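PDB 5IL6: polyketide synthase/nonribosomal peptide synthetase hybrid RzxB from Pseudomonas fluorescens, which probably helps assemble rhizoxin, its dehydratase domain removing water from beta-hydroxyacyl intermediates of the growing polyketide chain. Local coordinates for residues 57-62 / 99-104; 187-192 / 207-212; 266-269 / 273-276. All coordinates share one frame; numbering follows the deposited sequence.

Contact 1: 57-62 / 99-104; sequences IVMIQA and LFLELS
No ring or other flat side chain takes part where Met59 and Ile60 meet Leu99 and Leu101; the one planar group reached is a backbone peptide, with Leu101 CD1 lying 3.8 Å from Met59 O. The setting is the hotdog fold: helix 53-67 is the sausage, and strand 98-105 belongs to the bun curled round it. Here the helix and strand segments cross at -48°. Their axes come within 10.0 Å of each other, a separation filled mainly by apolar side chains.

Met59 carries most of the helix side. Its CG stands anti to the backbone N (chi1 -174°), which sends the thioether chain out toward the strand, where it runs past Leu101 in the opposite direction to that side chain. The tightest touch is made on the way, with Met59 CG 3.6 Å from Leu101 CD1. Farther out the chain bends at chi3 (-38°), and the terminal methyl CE of Met59 comes to rest 3.8 Å from Leu99 CD2, the two side chains meeting at a slant. Leu99 and Leu101, two residues apart on the strand, thus share one methionine between its tip and its root.

Around the contact, Leu17 also touches Met59, while Ile113 and Ile115 of the neighbouring strand 110-118 back Leu101 and Leu99. Ile60 turns its side chain partly to Ile113 and to Ile80 of strand 77-85. What it offers Leu101 is mainly the root of the residue: Leu101 CD1 sits 4.0 Å from Ile60 CA and 4.2 Å from Ile60 CG1.

Contact 2: 187-192 / 207-212; sequences ARIALQ and LDAAMQ
Ile189, near the C-terminal end of strand 184-190, comes nearest to Ala209 of helix 204-212, their CA atoms 6.7 Å apart. So close an approach of strand to helix fits the small side chains at Ala209 and Ala210. Ile189 points at the helix and spreads its two branches over this pair. With CG1 between the backbone N and the carbonyl carbon (chi1 61°), the longer branch heads for Ala210, and Ile189 CD1 lies 4.0 Å from Ala210 N. On the other branch, Ile189 CG2 packs against Ala209 CB at 3.8 Å. Leu175, Leu247 and Val249 of the flanking strands also touch Ile189.

One turn along the helix, Gln212 NE2 donates to Asp208 OD2 over 2.8 Å. The bond is bent, and it meets the carboxylate from above its plane rather than within it. Gln212 is gripped further by Tyr158 OH at OE1 and by the carbonyl of His172 at NE2, which should fix how its amide is turned. A helix laid on the concave sheet is the hotdog arrangement, and Asp208 with Gln212 matches the DxxxQ motif of polyketide synthase dehydratases, probably placing this helix at the active site.

Contact 3: 266-269 / 273-276; sequences ALFD and QCCA
A classic beta bulge interrupts the hairpin of strands 261-268 and 274-284: Cys275 and Ala276 both face Leu267 across the antiparallel pairing. Leu267 and Ala276 form a hydrogen-bonded pair, with Leu267 N reaching Ala276 O over 2.8 Å. The return is shared, for Leu267 O takes a 2.8 Å bond from Cys275 N and only a weak one from Ala276 N. The extra residue shifts the register by one, so Phe268 pairs with Cys274 at a non-hydrogen-bonded position.

Toward the turn, Asp269 N donates to Gln273 O at 2.9 Å. Asp269 also works through its side chain: CG sits between the backbone N and the carbonyl carbon (chi1 66°), which brings Asp269 OD1 to 2.6 Å from Gln273 N, the amide donating from above the carboxylate plane. The same OD1 weakly accepts Gln271 N, so one carboxylate oxygen ties together two amides of the turn. The poorly ordered Gln273 side chain starts out alongside the carboxylate.

The pairs lie on two faces. Leu267 and Ala276 share one, with Leu247 of the next strand against the leucine. On the other, the Phe268 ring meets Gln273 C at its edge and has Gln250 of strand 246-254 as a further neighbour. Cys274 approaches that ring obliquely: Cys274 CB is 3.7 Å from Phe268 CE2, and Cys274 SG stands 4.8 Å from the ring centroid, 33° off the normal.

In the fold
Contacts 1 and 2 belong to the two hotdog units of the dehydratase fold and lie on opposite sides of the chain's centre, their centres 22 Å apart. Their helices nevertheless touch: Ile57 CG2 is 3.7 Å from Leu207 CD2, and Ile57 CD1 is 3.8 Å from Met211 CE. Contact 3 lies closer to contact 2, about 12 Å between centres, and Ala210 CB packs on Leu267 CD2 at 4.2 Å, so the hairpin and strand 184-190 both touch the helix at Ala210. Contacts 1 and 3 do not touch, their nearest atoms being about 6 Å apart. Of the three, contact 2 is probably nearest the active site, through Asp208 and Gln212.

Contact 1: 57-62 / 99-104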
ATOM      1  N   ILE A  57      -1.687  -4.463  -1.905  1.00 20.22           N
ATOM      2  CA  ILE A  57      -1.561  -3.847  -3.224  1.00 19.10           C
ATOM      3  C   ILE A  57      -0.406  -4.480  -3.989  1.00 18.75           C
ATOM      4  O   ILE A  57      -0.520  -4.793  -5.180  1.00 18.84           O
ATOM      5  CB  ILE A  57      -1.381  -2.324  -3.089  1.00 21.17           C
ATOM      6  CG1 ILE A  57      -2.686  -1.679  -2.615  1.00 20.78           C
ATOM      7  CG2 ILE A  57      -0.914  -1.709  -4.411  1.00 22.98           C
ATOM      8  CD1 ILE A  57      -2.555  -0.215  -2.248  1.00 23.76           C
ATOM      9  N   VAL A  58       0.732  -4.659  -3.316  1.00 17.51           N
ATOM     10  CA  VAL A  58       1.889  -5.272  -3.962  1.00 18.48           C
ATOM     11  C   VAL A  58       1.567  -6.701  -4.377  1.00 17.81           C
ATOM     12  O   VAL A  58       2.004  -7.171  -5.433  1.00 20.18           O
ATOM     13  CB  VAL A  58       3.109  -5.214  -3.024  1.00 19.06           C
ATOM     14  CG1 VAL A  58       4.274  -6.016  -3.597  1.00 23.31           C
ATOM     15  CG2 VAL A  58       3.519  -3.767  -2.782  1.00 20.00           C
ATOM     16  N   MET A  59       0.807  -7.416  -3.550  1.00 20.19           N
ATOM     17  CA  MET A  59       0.436  -8.783  -3.894  1.00 22.47           C
ATOM     18  C   MET A  59      -0.419  -8.818  -5.152  1.00 22.10           C
ATOM     19  O   MET A  59      -0.256  -9.705  -5.998  1.00 20.60           O
ATOM     20  CB  MET A  59      -0.294  -9.418  -2.717  1.00 25.30           C
ATOM     21  CG  MET A  59      -0.609 -10.898  -2.880  1.00 42.22           C
ATOM     22  SD  MET A  59      -1.455 -11.599  -1.445  1.00 44.75           S
ATOM     23  CE  MET A  59      -0.629 -10.748  -0.102  1.00 23.91           C
ATOM     24  N   ILE A  60      -1.339  -7.865  -5.293  1.00 20.32           N
ATOM     25  CA  ILE A  60      -2.148  -7.787  -6.505  1.00 19.20           C
ATOM     26  C   ILE A  60      -1.265  -7.496  -7.709  1.00 21.65           C
ATOM     27  O   ILE A  60      -1.420  -8.105  -8.775  1.00 22.60           O
ATOM     28  CB  ILE A  60      -3.250  -6.724  -6.344  1.00 20.04           C
ATOM     29  CG1 ILE A  60      -4.215  -7.139  -5.229  1.00 26.68           C
ATOM     30  CG2 ILE A  60      -4.005  -6.526  -7.658  1.00 22.69           C
ATOM     31  CD1 ILE A  60      -5.226  -6.072  -4.851  1.00 25.65           C
ATOM     32  N   GLN A  61      -0.323  -6.561  -7.558  1.00 23.00           N
ATOM     33  CA  GLN A  61       0.580  -6.232  -8.655  1.00 23.53           C
ATOM     34  C   GLN A  61       1.417  -7.441  -9.059  1.00 24.37           C
ATOM     35  O   GLN A  61       1.593  -7.714 -10.252  1.00 25.57           O
ATOM     36  CB  GLN A  61       1.477  -5.060  -8.256  1.00 26.45           C
ATOM     37  CG  GLN A  61       0.720  -3.751  -8.054  1.00 34.42           C
ATOM     38  CD  GLN A  61       1.551  -2.682  -7.371  1.00 33.68           C
ATOM     39  OE1 GLN A  61       2.552  -2.976  -6.718  1.00 30.25           O
ATOM     40  NE2 GLN A  61       1.139  -1.428  -7.523  1.00 28.92           N
ATOM     41  N   ALA A  62       1.939  -8.180  -8.078  1.00 24.88           N
ATOM     42  CA  ALA A  62       2.721  -9.373  -8.385  1.00 22.66           C
ATOM     43  C   ALA A  62       1.864 -10.432  -9.068  1.00 20.00           C
ATOM     44  O   ALA A  62       2.300 -11.070 -10.032  1.00 22.01           O
ATOM     45  CB  ALA A  62       3.345  -9.931  -7.108  1.00 21.24           C
ATOM     46  N   LEU A  99      -2.580 -16.880   3.148  1.00 19.66           N
ATOM     47  CA  LEU A  99      -3.366 -15.827   2.521  1.00 18.92           C
ATOM     48  C   LEU A  99      -3.504 -16.149   1.039  1.00 20.37           C
ATOM     49  O   LEU A  99      -2.499 -16.268   0.331  1.00 22.69           O
ATOM     50  CB  LEU A  99      -2.704 -14.461   2.724  1.00 20.98           C
ATOM     51  CG  LEU A  99      -3.539 -13.201   2.486  1.00 20.50           C
ATOM     52  CD1 LEU A  99      -4.793 -13.191   3.340  1.00 16.20           C
ATOM     53  CD2 LEU A  99      -2.702 -11.979   2.791  1.00 24.81           C
ATOM     54  N   PHE A 100      -4.741 -16.284   0.577  1.00 17.81           N
ATOM     55  CA  PHE A 100      -5.040 -16.651  -0.799  1.00 17.88           C
ATOM     56  C   PHE A 100      -5.406 -15.420  -1.618  1.00 23.41           C
ATOM     57  O   PHE A 100      -5.990 -14.466  -1.105  1.00 23.88           O
ATOM     58  CB  PHE A 100      -6.193 -17.652  -0.847  1.00 18.76           C
ATOM     59  CG  PHE A 100      -5.886 -18.960  -0.182  1.00 23.35           C
ATOM     60  CD1 PHE A 100      -6.050 -19.113   1.183  1.00 21.99           C
ATOM     61  CD2 PHE A 100      -5.438 -20.039  -0.923  1.00 25.99           C
ATOM     62  CE1 PHE A 100      -5.768 -20.315   1.800  1.00 25.09           C
ATOM     63  CE2 PHE A 100      -5.157 -21.245  -0.312  1.00 26.51           C
ATOM     64  CZ  PHE A 100      -5.322 -21.383   1.050  1.00 28.75           C
ATOM     65  N   LEU A 101      -5.055 -15.454  -2.902  1.00 21.67           N
ATOM     66  CA  LEU A 101      -5.453 -14.423  -3.856  1.00 21.77           C
ATOM     67  C   LEU A 101      -6.090 -15.103  -5.057  1.00 22.56           C
ATOM     68  O   LEU A 101      -5.455 -15.939  -5.707  1.00 21.30           O
ATOM     69  CB  LEU A 101      -4.261 -13.569  -4.298  1.00 19.19           C
ATOM     70  CG  LEU A 101      -4.575 -12.367  -5.203  1.00 19.10           C
ATOM     71  CD1 LEU A 101      -3.529 -11.281  -5.006  1.00 22.65           C
ATOM     72  CD2 LEU A 101      -4.648 -12.746  -6.681  1.00 18.72           C
ATOM     73  N   GLU A 102      -7.340 -14.748  -5.345  1.00 21.88           N
ATOM     74  CA  GLU A 102      -8.065 -15.280  -6.493  1.00 24.29           C
ATOM     75  C   GLU A 102      -8.133 -14.225  -7.586  1.00 23.27           C
ATOM     76  O   GLU A 102      -8.457 -13.065  -7.316  1.00 22.81           O
ATOM     77  CB  GLU A 102      -9.475 -15.719  -6.101  1.00 27.36           C
ATOM     78  CG  GLU A 102      -9.548 -17.131  -5.554  1.00 34.26           C
ATOM     79  CD  GLU A 102     -10.947 -17.511  -5.095  1.00 40.47           C
ATOM     80  OE1 GLU A 102     -11.909 -16.799  -5.450  1.00 41.43           O
ATOM     81  OE2 GLU A 102     -11.083 -18.526  -4.382  1.00 40.87           O
ATOM     82  N   LEU A 103      -7.827 -14.636  -8.815  1.00 22.33           N
ATOM     83  CA  LEU A 103      -7.789 -13.741  -9.966  1.00 25.09           C
ATOM     84  C   LEU A 103      -8.691 -14.305 -11.053  1.00 25.52           C
ATOM     85  O   LEU A 103      -8.505 -15.447 -11.485  1.00 21.20           O
ATOM     86  CB  LEU A 103      -6.357 -13.585 -10.481  1.00 31.78           C
ATOM     87  CG  LEU A 103      -6.016 -12.364 -11.339  1.00 42.66           C
ATOM     88  CD1 LEU A 103      -4.508 -12.291 -11.514  1.00 50.32           C
ATOM     89  CD2 LEU A 103      -6.702 -12.401 -12.695  1.00 45.39           C
ATOM     90  N   SER A 104      -9.653 -13.503 -11.501  1.00 26.06           N
ATOM     91  CA  SER A 104     -10.553 -13.891 -12.575  1.00 27.18           C
ATOM     92  C   SER A 104     -10.604 -12.776 -13.609  1.00 28.60           C
ATOM     93  O   SER A 104     -10.154 -11.652 -13.371  1.00 27.15           O
ATOM     94  CB  SER A 104     -11.960 -14.197 -12.046  1.00 31.44           C
ATOM     95  OG  SER A 104     -12.521 -13.067 -11.401  1.00 39.05           O
TER

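Contact 2: 187-192 / 207-212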
ATOM      1  N   ALA A 187       7.091  14.378   0.852  1.00 30.34           N
ATOM      2  CA  ALA A 187       7.824  13.484   1.732  1.00 35.38           C
ATOM      3  C   ALA A 187       8.975  12.834   0.980  1.00 35.00           C
ATOM      4  O   ALA A 187       8.886  12.572  -0.224  1.00 33.26           O
ATOM      5  CB  ALA A 187       6.906  12.398   2.304  1.00 36.53           C
ATOM      6  N   ARG A 188      10.065  12.590   1.701  1.00 33.47           N
ATOM      7  CA  ARG A 188      11.173  11.783   1.209  1.00 35.96           C
ATOM      8  C   ARG A 188      11.205  10.480   1.991  1.00 30.19           C
ATOM      9  O   ARG A 188      11.191  10.490   3.226  1.00 28.92           O
ATOM     10  CB  ARG A 188      12.510  12.515   1.344  1.00 49.92           C
ATOM     11  CG  ARG A 188      12.819  13.460   0.196  1.00 64.54           C
ATOM     12  CD  ARG A 188      12.068  14.769   0.327  1.00 78.07           C
ATOM     13  NE  ARG A 188      12.557  15.772  -0.613  1.00 95.00           N
ATOM     14  CZ  ARG A 188      12.263  17.067  -0.551  1.00111.30           C
ATOM     15  NH1 ARG A 188      11.479  17.531   0.416  1.00117.32           N
ATOM     16  NH2 ARG A 188      12.758  17.904  -1.451  1.00117.09           N
ATOM     17  N   ILE A 189      11.235   9.367   1.266  1.00 27.23           N
ATOM     18  CA  ILE A 189      11.230   8.036   1.854  1.00 28.26           C
ATOM     19  C   ILE A 189      12.310   7.207   1.176  1.00 29.63           C
ATOM     20  O   ILE A 189      12.669   7.450   0.020  1.00 28.87           O
ATOM     21  CB  ILE A 189       9.847   7.357   1.722  1.00 26.21           C
ATOM     22  CG1 ILE A 189       9.463   7.201   0.246  1.00 27.05           C
ATOM     23  CG2 ILE A 189       8.792   8.169   2.462  1.00 22.58           C
ATOM     24  CD1 ILE A 189       8.190   6.403   0.013  1.00 27.73           C
ATOM     25  N   ALA A 190      12.845   6.236   1.910  1.00 29.48           N
ATOM     26  CA  ALA A 190      13.844   5.337   1.353  1.00 30.33           C
ATOM     27  C   ALA A 190      13.930   4.099   2.230  1.00 29.95           C
ATOM     28  O   ALA A 190      13.734   4.173   3.446  1.00 30.40           O
ATOM     29  CB  ALA A 190      15.217   6.010   1.240  1.00 31.08           C
ATOM     30  N   LEU A 191      14.266   2.972   1.606  1.00 26.97           N
ATOM     31  CA  LEU A 191      14.418   1.721   2.334  1.00 28.39           C
ATOM     32  C   LEU A 191      15.593   1.787   3.302  1.00 31.20           C
ATOM     33  O   LEU A 191      16.598   2.462   3.057  1.00 27.07           O
ATOM     34  CB  LEU A 191      14.622   0.554   1.366  1.00 28.19           C
ATOM     35  CG  LEU A 191      13.467   0.191   0.435  1.00 32.49           C
ATOM     36  CD1 LEU A 191      13.913  -0.865  -0.565  1.00 30.38           C
ATOM     37  CD2 LEU A 191      12.277  -0.306   1.239  1.00 33.58           C
ATOM     38  N   GLN A 192      15.445   1.080   4.425  1.00 33.45           N
ATOM     39  CA  GLN A 192      16.535   0.978   5.388  1.00 37.74           C
ATOM     40  C   GLN A 192      17.722   0.235   4.787  1.00 36.43           C
ATOM     41  O   GLN A 192      18.880   0.600   5.026  1.00 40.46           O
ATOM     42  CB  GLN A 192      16.043   0.272   6.651  1.00 43.65           C
ATOM     43  CG  GLN A 192      17.042   0.252   7.792  1.00 47.44           C
ATOM     44  CD  GLN A 192      16.560  -0.576   8.967  1.00 48.42           C
ATOM     45  OE1 GLN A 192      15.798  -1.530   8.800  1.00 37.77           O
ATOM     46  NE2 GLN A 192      16.996  -0.211  10.167  1.00 58.21           N
ATOM     47  N   LEU A 207       5.676   1.844  -0.188  1.00 24.51           N
ATOM     48  CA  LEU A 207       4.274   2.178  -0.402  1.00 22.21           C
ATOM     49  C   LEU A 207       3.586   2.490   0.920  1.00 23.85           C
ATOM     50  O   LEU A 207       2.755   3.401   0.996  1.00 19.87           O
ATOM     51  CB  LEU A 207       3.561   1.036  -1.129  1.00 22.08           C
ATOM     52  CG  LEU A 207       2.085   1.284  -1.460  1.00 25.94           C
ATOM     53  CD1 LEU A 207       1.913   2.562  -2.276  1.00 25.26           C
ATOM     54  CD2 LEU A 207       1.493   0.096  -2.204  1.00 26.55           C
ATOM     55  N   ASP A 208       3.925   1.748   1.976  1.00 23.37           N
ATOM     56  CA  ASP A 208       3.369   2.041   3.292  1.00 21.54           C
ATOM     57  C   ASP A 208       3.856   3.391   3.803  1.00 21.86           C
ATOM     58  O   ASP A 208       3.065   4.186   4.323  1.00 22.22           O
ATOM     59  CB  ASP A 208       3.733   0.918   4.268  1.00 24.87           C
ATOM     60  CG  ASP A 208       3.147   1.130   5.653  1.00 28.85           C
ATOM     61  OD1 ASP A 208       1.906   1.182   5.773  1.00 26.66           O
ATOM     62  OD2 ASP A 208       3.929   1.216   6.624  1.00 31.35           O
ATOM     63  N   ALA A 209       5.151   3.680   3.636  1.00 20.59           N
ATOM     64  CA  ALA A 209       5.687   4.967   4.070  1.00 22.38           C
ATOM     65  C   ALA A 209       5.039   6.117   3.312  1.00 22.69           C
ATOM     66  O   ALA A 209       4.784   7.183   3.886  1.00 25.41           O
ATOM     67  CB  ALA A 209       7.203   4.994   3.880  1.00 23.31           C
ATOM     68  N   ALA A 210       4.775   5.927   2.017  1.00 22.87           N
ATOM     69  CA  ALA A 210       4.046   6.941   1.264  1.00 23.76           C
ATOM     70  C   ALA A 210       2.702   7.237   1.916  1.00 22.05           C
ATOM     71  O   ALA A 210       2.304   8.402   2.040  1.00 23.82           O
ATOM     72  CB  ALA A 210       3.856   6.486  -0.185  1.00 23.88           C
ATOM     73  N   MET A 211       1.996   6.193   2.356  1.00 19.25           N
ATOM     74  CA  MET A 211       0.712   6.386   3.021  1.00 19.81           C
ATOM     75  C   MET A 211       0.888   7.032   4.388  1.00 20.95           C
ATOM     76  O   MET A 211       0.060   7.853   4.802  1.00 21.82           O
ATOM     77  CB  MET A 211      -0.011   5.047   3.156  1.00 22.46           C
ATOM     78  CG  MET A 211      -0.401   4.419   1.833  1.00 29.01           C
ATOM     79  SD  MET A 211      -1.398   2.936   2.061  1.00 34.56           S
ATOM     80  CE  MET A 211      -1.259   2.187   0.444  1.00 38.30           C
ATOM     81  N   GLN A 212       1.946   6.663   5.113  1.00 25.51           N
ATOM     82  CA  GLN A 212       2.214   7.297   6.400  1.00 31.11           C
ATOM     83  C   GLN A 212       2.308   8.809   6.262  1.00 26.90           C
ATOM     84  O   GLN A 212       1.975   9.543   7.201  1.00 24.46           O
ATOM     85  CB  GLN A 212       3.512   6.755   7.000  1.00 36.97           C
ATOM     86  CG  GLN A 212       3.497   5.275   7.337  1.00 34.25           C
ATOM     87  CD  GLN A 212       4.872   4.774   7.726  1.00 29.39           C
ATOM     88  OE1 GLN A 212       5.794   5.564   7.919  1.00 27.87           O
ATOM     89  NE2 GLN A 212       5.025   3.457   7.820  1.00 26.51           N
TER

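Contact 3: 266-269 / 273-276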
ATOM      1  N   ALA A 266       1.300  10.795  -5.223  1.00 28.35           N
ATOM      2  CA  ALA A 266       2.097  10.472  -6.397  1.00 29.06           C
ATOM      3  C   ALA A 266       3.523  10.218  -5.942  1.00 27.07           C
ATOM      4  O   ALA A 266       4.077  10.997  -5.161  1.00 27.37           O
ATOM      5  CB  ALA A 266       2.055  11.600  -7.435  1.00 29.45           C
ATOM      6  N   LEU A 267       4.109   9.128  -6.428  1.00 24.65           N
ATOM      7  CA  LEU A 267       5.449   8.716  -6.042  1.00 27.34           C
ATOM      8  C   LEU A 267       6.405   9.023  -7.182  1.00 29.27           C
ATOM      9  O   LEU A 267       6.146   8.648  -8.332  1.00 26.84           O
ATOM     10  CB  LEU A 267       5.484   7.225  -5.698  1.00 26.76           C
ATOM     11  CG  LEU A 267       4.805   6.814  -4.385  1.00 27.85           C
ATOM     12  CD1 LEU A 267       3.297   7.034  -4.425  1.00 27.23           C
ATOM     13  CD2 LEU A 267       5.117   5.366  -4.049  1.00 29.96           C
ATOM     14  N   PHE A 268       7.505   9.699  -6.862  1.00 30.45           N
ATOM     15  CA  PHE A 268       8.486  10.104  -7.854  1.00 33.79           C
ATOM     16  C   PHE A 268       9.864   9.631  -7.425  1.00 32.12           C
ATOM     17  O   PHE A 268      10.155   9.515  -6.231  1.00 33.07           O
ATOM     18  CB  PHE A 268       8.514  11.634  -8.039  1.00 39.58           C
ATOM     19  CG  PHE A 268       7.169  12.242  -8.318  1.00 40.23           C
ATOM     20  CD1 PHE A 268       6.314  12.568  -7.278  1.00 40.74           C
ATOM     21  CD2 PHE A 268       6.765  12.502  -9.618  1.00 40.38           C
ATOM     22  CE1 PHE A 268       5.077  13.134  -7.528  1.00 38.35           C
ATOM     23  CE2 PHE A 268       5.529  13.068  -9.874  1.00 36.04           C
ATOM     24  CZ  PHE A 268       4.686  13.384  -8.827  1.00 35.80           C
ATOM     25  N   ASP A 269      10.719   9.373  -8.409  1.00 33.19           N
ATOM     26  CA  ASP A 269      12.110   9.084  -8.108  1.00 50.48           C
ATOM     27  C   ASP A 269      12.837  10.379  -7.748  1.00 62.73           C
ATOM     28  O   ASP A 269      12.283  11.478  -7.832  1.00 57.83           O
ATOM     29  CB  ASP A 269      12.781   8.376  -9.289  1.00 49.82           C
ATOM     30  CG  ASP A 269      12.895   9.254 -10.524  1.00 50.91           C
ATOM     31  OD1 ASP A 269      12.555  10.454 -10.460  1.00 53.70           O
ATOM     32  OD2 ASP A 269      13.323   8.731 -11.575  1.00 50.11           O
ATOM     33  N   GLN A 273      10.731  11.815 -11.784  1.00 43.95           N
ATOM     34  CA  GLN A 273       9.926  10.973 -12.660  1.00 45.66           C
ATOM     35  C   GLN A 273       8.810  10.315 -11.862  1.00 35.46           C
ATOM     36  O   GLN A 273       9.059   9.730 -10.805  1.00 33.22           O
ATOM     37  CB  GLN A 273      10.784   9.886 -13.307  1.00 61.23           C
ATOM     38  CG  GLN A 273      12.038  10.380 -14.004  1.00 78.79           C
ATOM     39  CD  GLN A 273      11.798  10.741 -15.456  1.00 90.38           C
ATOM     40  OE1 GLN A 273      10.931  10.170 -16.119  1.00 96.29           O
ATOM     41  NE2 GLN A 273      12.572  11.694 -15.960  1.00 91.92           N
ATOM     42  N   CYS A 274       7.587  10.382 -12.378  1.00 34.19           N
ATOM     43  CA  CYS A 274       6.477   9.718 -11.713  1.00 32.94           C
ATOM     44  C   CYS A 274       6.560   8.211 -11.918  1.00 33.44           C
ATOM     45  O   CYS A 274       6.620   7.729 -13.053  1.00 35.24           O
ATOM     46  CB  CYS A 274       5.142  10.239 -12.235  1.00 34.11           C
ATOM     47  SG  CYS A 274       3.752   9.558 -11.312  1.00 35.45           S
ATOM     48  N   CYS A 275       6.563   7.465 -10.814  1.00 28.89           N
ATOM     49  CA  CYS A 275       6.604   6.011 -10.856  1.00 35.42           C
ATOM     50  C   CYS A 275       5.297   5.353 -10.448  1.00 32.69           C
ATOM     51  O   CYS A 275       5.010   4.247 -10.910  1.00 32.32           O
ATOM     52  CB  CYS A 275       7.726   5.487  -9.951  1.00 45.68           C
ATOM     53  SG  CYS A 275       9.381   5.964 -10.493  1.00 54.86           S
ATOM     54  N   ALA A 276       4.496   6.002  -9.605  1.00 28.67           N
ATOM     55  CA  ALA A 276       3.225   5.427  -9.186  1.00 28.13           C
ATOM     56  C   ALA A 276       2.294   6.542  -8.736  1.00 28.49           C
ATOM     57  O   ALA A 276       2.741   7.596  -8.275  1.00 25.76           O
ATOM     58  CB  ALA A 276       3.417   4.407  -8.059  1.00 27.50           C
TER